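Local coordinates for protein twin-arginine translocation pathway signal (Rhodoferax ferrireducens, PDB 5IM2) that binds benzoate and probably delivers such small carboxylates to a TRAP transporter as its extracytoplasmic solute-binding protein, at residues T136-T141 with L165-P170; I126-L131 with Q352-A357. All coordinates share one frame; numbering follows the deposited sequence.

Contact 1 of 2, residues T136-T141 with L165-P170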
loop_
_atom_site.group_PDB
_atom_site.type_symbol
_atom_site.label_atom_id
_atom_site.label_comp_id
_atom_site.label_asym_id
_atom_site.label_seq_id
_atom_site.Cartn_x
_atom_site.Cartn_y
_atom_site.Cartn_z
ATOM N N THR A 136 6.057 -9.983 -6.656
ATOM C CA THR A 136 6.445 -10.077 -8.055
ATOM C C THR A 136 5.977 -8.796 -8.762
ATOM O O THR A 136 6.747 -7.831 -8.875
ATOM C CB THR A 136 5.853 -11.331 -8.682
ATOM O OG1 THR A 136 4.452 -11.360 -8.445
ATOM C CG2 THR A 136 6.439 -12.569 -8.057
ATOM N N ASN A 137 4.711 -8.751 -9.186
ATOM C CA ASN A 137 4.076 -7.509 -9.636
ATOM C C ASN A 137 2.836 -7.225 -8.788
ATOM O O ASN A 137 2.325 -8.103 -8.091
ATOM C CB ASN A 137 3.715 -7.593 -11.122
ATOM C CG ASN A 137 2.726 -8.658 -11.408
ATOM O OD1 ASN A 137 1.562 -8.465 -11.168
ATOM N ND2 ASN A 137 3.181 -9.811 -11.938
ATOM N N ALA A 138 2.374 -5.974 -8.804
ATOM C CA ALA A 138 1.284 -5.585 -7.906
ATOM C C ALA A 138 -0.024 -6.311 -8.209
ATOM O O ALA A 138 -0.772 -6.634 -7.283
ATOM C CB ALA A 138 1.078 -4.074 -7.951
ATOM N N GLU A 139 -0.348 -6.543 -9.490
ATOM C CA GLU A 139 -1.591 -7.248 -9.798
ATOM C C GLU A 139 -1.585 -8.644 -9.184
ATOM O O GLU A 139 -2.514 -9.027 -8.467
ATOM C CB GLU A 139 -1.821 -7.342 -11.309
ATOM C CG GLU A 139 -3.105 -8.045 -11.671
ATOM C CD GLU A 139 -3.235 -8.248 -13.165
ATOM O OE1 GLU A 139 -2.309 -7.827 -13.913
ATOM O OE2 GLU A 139 -4.243 -8.870 -13.582
ATOM N N ALA A 140 -0.540 -9.413 -9.460
ATOM C CA ALA A 140 -0.448 -10.772 -8.926
ATOM C C ALA A 140 -0.423 -10.783 -7.405
ATOM O O ALA A 140 -1.144 -11.566 -6.762
ATOM C CB ALA A 140 0.787 -11.453 -9.523
ATOM N N THR A 141 0.392 -9.914 -6.806
ATOM C CA THR A 141 0.526 -9.880 -5.351
ATOM C C THR A 141 -0.753 -9.395 -4.675
ATOM O O THR A 141 -1.070 -9.820 -3.553
ATOM C CB THR A 141 1.734 -9.015 -4.992
ATOM O OG1 THR A 141 2.870 -9.523 -5.711
ATOM C CG2 THR A 141 2.047 -9.082 -3.514
ATOM N N LEU A 165 -8.451 -5.829 -1.394
ATOM C CA LEU A 165 -7.135 -5.819 -0.757
ATOM C C LEU A 165 -6.083 -5.753 -1.855
ATOM O O LEU A 165 -6.217 -6.455 -2.857
ATOM C CB LEU A 165 -6.903 -7.087 0.083
ATOM C CG LEU A 165 -7.748 -7.178 1.333
ATOM C CD1 LEU A 165 -7.891 -8.650 1.705
ATOM C CD2 LEU A 165 -7.114 -6.357 2.476
ATOM N N GLN A 166 -5.046 -4.927 -1.695
ATOM C CA GLN A 166 -4.079 -4.753 -2.777
ATOM C C GLN A 166 -2.779 -4.154 -2.254
ATOM O O GLN A 166 -2.664 -3.777 -1.082
ATOM C CB GLN A 166 -4.681 -3.905 -3.907
ATOM C CG GLN A 166 -5.390 -2.634 -3.450
ATOM C CD GLN A 166 -4.782 -1.337 -3.957
ATOM O OE1 GLN A 166 -5.423 -0.313 -3.930
ATOM N NE2 GLN A 166 -3.551 -1.369 -4.366
ATOM N N VAL A 167 -1.773 -4.184 -3.123
ATOM C CA VAL A 167 -0.448 -3.635 -2.860
ATOM C C VAL A 167 -0.127 -2.627 -3.961
ATOM O O VAL A 167 -0.815 -2.562 -4.985
ATOM C CB VAL A 167 0.640 -4.716 -2.775
ATOM C CG1 VAL A 167 0.270 -5.721 -1.691
ATOM C CG2 VAL A 167 0.847 -5.375 -4.151
ATOM N N HIS A 168 0.922 -1.828 -3.742
ATOM C CA HIS A 168 1.414 -0.925 -4.771
ATOM C C HIS A 168 2.652 -1.496 -5.496
ATOM O O HIS A 168 3.071 -2.631 -5.274
ATOM C CB HIS A 168 1.633 0.493 -4.194
ATOM C CG HIS A 168 2.672 0.631 -3.102
ATOM N ND1 HIS A 168 3.989 0.225 -3.238
ATOM C CD2 HIS A 168 2.590 1.221 -1.883
ATOM C CE1 HIS A 168 4.652 0.511 -2.125
ATOM N NE2 HIS A 168 3.838 1.149 -1.298
ATOM N N GLY A 169 3.199 -0.704 -6.447
ATOM C CA GLY A 169 4.373 -1.110 -7.178
ATOM C C GLY A 169 5.615 -1.132 -6.298
ATOM O O GLY A 169 5.580 -0.800 -5.111
ATOM N N PRO A 170 6.741 -1.530 -6.879
ATOM C CA PRO A 170 7.958 -1.680 -6.063
ATOM C C PRO A 170 8.372 -0.384 -5.386
ATOM O O PRO A 170 8.341 0.698 -5.980
ATOM C CB PRO A 170 9.007 -2.145 -7.075
ATOM C CG PRO A 170 8.197 -2.769 -8.198
ATOM C CD PRO A 170 6.934 -1.972 -8.266
#

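Contact 2 of 2, residues I126-L131 with Q352-A357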
loop_
_atom_site.group_PDB
_atom_site.type_symbol
_atom_site.label_atom_id
_atom_site.label_comp_id
_atom_site.label_asym_id
_atom_site.label_seq_id
_atom_site.Cartn_x
_atom_site.Cartn_y
_atom_site.Cartn_z
ATOM N N ILE A 126 -1.718 -9.433 7.745
ATOM C CA ILE A 126 -1.612 -8.964 6.372
ATOM C C ILE A 126 -0.214 -8.428 6.076
ATOM O O ILE A 126 0.180 -8.285 4.907
ATOM C CB ILE A 126 -2.688 -7.902 6.081
ATOM C CG1 ILE A 126 -2.775 -7.680 4.580
ATOM C CG2 ILE A 126 -2.413 -6.604 6.796
ATOM C CD1 ILE A 126 -3.799 -6.602 4.174
ATOM N N GLU A 127 0.558 -8.144 7.130
ATOM C CA GLU A 127 1.899 -7.587 7.000
ATOM C C GLU A 127 2.886 -8.508 6.292
ATOM O O GLU A 127 3.975 -8.055 5.940
ATOM C CB GLU A 127 2.502 -7.279 8.374
ATOM C CG GLU A 127 1.896 -6.199 9.201
ATOM C CD GLU A 127 2.605 -6.098 10.572
ATOM O OE1 GLU A 127 3.210 -7.111 11.058
ATOM O OE2 GLU A 127 2.558 -5.014 11.171
ATOM N N VAL A 128 2.546 -9.783 6.087
ATOM C CA VAL A 128 3.443 -10.704 5.407
ATOM C C VAL A 128 3.820 -10.149 4.030
ATOM O O VAL A 128 4.916 -10.406 3.512
ATOM C CB VAL A 128 2.778 -12.097 5.335
ATOM C CG1 VAL A 128 1.581 -12.102 4.393
ATOM C CG2 VAL A 128 3.807 -13.157 4.977
ATOM N N PHE A 129 2.922 -9.391 3.413
ATOM C CA PHE A 129 3.158 -8.888 2.055
ATOM C C PHE A 129 4.077 -7.687 2.013
ATOM O O PHE A 129 4.544 -7.310 0.921
ATOM C CB PHE A 129 1.817 -8.559 1.394
ATOM C CG PHE A 129 1.039 -9.786 1.080
ATOM C CD1 PHE A 129 1.374 -10.573 -0.011
ATOM C CD2 PHE A 129 0.046 -10.245 1.945
ATOM C CE1 PHE A 129 0.716 -11.743 -0.251
ATOM C CE2 PHE A 129 -0.623 -11.422 1.703
ATOM C CZ PHE A 129 -0.286 -12.180 0.621
ATOM N N GLU A 130 4.379 -7.129 3.182
ATOM C CA GLU A 130 5.264 -5.987 3.363
ATOM C C GLU A 130 6.677 -6.405 3.743
ATOM O O GLU A 130 7.550 -5.542 3.883
ATOM C CB GLU A 130 4.698 -5.045 4.440
ATOM C CG GLU A 130 3.341 -4.491 4.016
ATOM C CD GLU A 130 2.703 -3.542 5.011
ATOM O OE1 GLU A 130 3.189 -3.421 6.144
ATOM O OE2 GLU A 130 1.690 -2.923 4.635
ATOM N N LEU A 131 6.948 -7.708 3.838
ATOM C CA LEU A 131 8.269 -8.194 4.186
ATOM C C LEU A 131 9.219 -8.050 3.004
ATOM O O LEU A 131 8.795 -7.877 1.859
ATOM C CB LEU A 131 8.198 -9.659 4.629
ATOM C CG LEU A 131 7.332 -9.938 5.865
ATOM C CD1 LEU A 131 7.196 -11.401 6.052
ATOM C CD2 LEU A 131 7.947 -9.315 7.091
ATOM N N GLN A 352 3.273 -21.206 8.715
ATOM C CA GLN A 352 2.260 -21.497 7.702
ATOM C C GLN A 352 1.883 -20.241 6.936
ATOM O O GLN A 352 1.704 -20.289 5.716
ATOM C CB GLN A 352 1.015 -22.120 8.331
ATOM C CG GLN A 352 -0.087 -22.507 7.322
ATOM C CD GLN A 352 0.349 -23.601 6.381
ATOM O OE1 GLN A 352 0.712 -24.712 6.813
ATOM N NE2 GLN A 352 0.333 -23.296 5.074
ATOM N N LEU A 353 1.743 -19.100 7.630
ATOM C CA LEU A 353 1.299 -17.893 6.937
ATOM C C LEU A 353 2.312 -17.448 5.890
ATOM O O LEU A 353 1.945 -17.018 4.788
ATOM C CB LEU A 353 1.044 -16.773 7.942
ATOM C CG LEU A 353 -0.144 -17.026 8.891
ATOM C CD1 LEU A 353 -0.122 -15.977 9.952
ATOM C CD2 LEU A 353 -1.529 -17.043 8.147
ATOM N N LEU A 354 3.597 -17.529 6.221
ATOM C CA LEU A 354 4.616 -17.090 5.275
ATOM C C LEU A 354 4.727 -18.050 4.096
ATOM O O LEU A 354 4.877 -17.618 2.941
ATOM C CB LEU A 354 5.951 -16.946 5.990
ATOM C CG LEU A 354 7.152 -16.574 5.114
ATOM C CD1 LEU A 354 6.978 -15.211 4.491
ATOM C CD2 LEU A 354 8.427 -16.603 5.927
ATOM N N THR A 355 4.635 -19.349 4.379
ATOM C CA THR A 355 4.629 -20.384 3.347
ATOM C C THR A 355 3.456 -20.186 2.392
ATOM O O THR A 355 3.621 -20.216 1.158
ATOM C CB THR A 355 4.596 -21.766 4.024
ATOM O OG1 THR A 355 5.775 -21.927 4.813
ATOM C CG2 THR A 355 4.561 -22.897 3.022
ATOM N N THR A 356 2.267 -19.946 2.944
ATOM C CA THR A 356 1.113 -19.731 2.091
ATOM C C THR A 356 1.305 -18.472 1.257
ATOM O O THR A 356 0.997 -18.472 0.056
ATOM C CB THR A 356 -0.153 -19.671 2.960
ATOM O OG1 THR A 356 -0.443 -20.989 3.494
ATOM C CG2 THR A 356 -1.340 -19.156 2.216
ATOM N N ALA A 357 1.791 -17.386 1.872
ATOM C CA ALA A 357 1.896 -16.130 1.131
ATOM C C ALA A 357 2.801 -16.279 -0.089
ATOM O O ALA A 357 2.464 -15.816 -1.191
ATOM C CB ALA A 357 2.390 -15.009 2.045
#

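Contact 1 of 2, residues T136-T141 with L165-P170
Val-167 sets its CG2 methyl against the first turn of helix 138-152, where it meets Ala-138 and Thr-141 together. The nearest atom of Ala-138 is its carbonyl O, 3.7 Å from Val-167 CG2. CB of Thr-141 lies 3.8 Å from the same Val-167 CG2, and the two branched side chains cross at about a right angle. With chi1 of -57°, Val-167 holds CG2 between its own backbone N and carbonyl carbon, the branch that faces the helix. The methyl of Ala-138 also points at 165-170: Ala-138 CB sits 3.6 Å from His-168 O. The first turn of the helix thus packs on strand 161-167 and the residues that follow it, the strand lying at one edge of the five-stranded mixed sheet in this periplasmic-binding-protein-like fold. Asn-137 is the N-cap, its OD1 taking an almost straight bond from Ala-140 N (2.9 Å, 178°). Thr-141 OG1 turns back to donate to Asn-137 O from above the carbonyl plane (2.8 Å), and Thr-141 N reaches that same oxygen. His-168 ND1 donates to Gly-169 O at 2.7 Å, meeting a lone pair in the carbonyl plane, with the oxygen in the imidazole plane; this would help hold the ring's rotation beside the benzoate.

Contact 2 of 2, residues I126-L131 with Q352-A357
Val-128 is the first residue of 126-131 to reach helix 350-367, and both of its methyls press on Ala-357: Val-128 CG2 is 3.7 Å from Ala-357 CB and Val-128 CG1 is 3.8 Å from it. The CG2 branch, anti to the backbone N, also meets Leu-354 CD1 at 3.8 Å, so it lies against two residues one helical turn apart. Phe-129 follows. Its bond from the backbone does not aim at the helix, yet the far end of the ring swings round until CZ stands 4.1 Å from Ala-357 CB, an oblique approach; Tyr-148 packs edge-to-face with the same ring. This is a 3-10 segment on the way from strand 111-114 to helix 138-152, laid against the C-terminal helix of the solute-binding fold by apolar packing, with no hydrogen bond between the two pieces. Glu-130 faces elsewhere, bonding to Thr-195 and Thr-262. Leu-131 then closes the segment: its CD1 comes within 4.1 Å of Leu-354 CD1, the two leucines slanting across one another. Leu-354 keeps CG anti to its backbone N (chi1 176°), which carries CD1 out to both Val-128 and Leu-131. Trp-339 of helix 334-345 packs on Val-128 and Leu-131 as well.

How the contacts relate
The two contacts have centres 13 Å apart and meet directly through side chains. Thr-141 CG2 of contact 1 packs on Phe-129 CD1 of contact 2 at 3.9 Å, and Leu-165 CD2 lies 3.7 Å from Ile-126 CD1, so the 3-10 segment touches both the helix start and the strand of contact 1. Along the chain, 136-141 and 165-170 both fall between 126-131 and 352-357. Their relation to the ligand differs: the side chain of His-168 in contact 1 is about 4 Å from benzoate and belongs to its pocket, whereas that of Phe-129 in contact 2 is about 14 Å away.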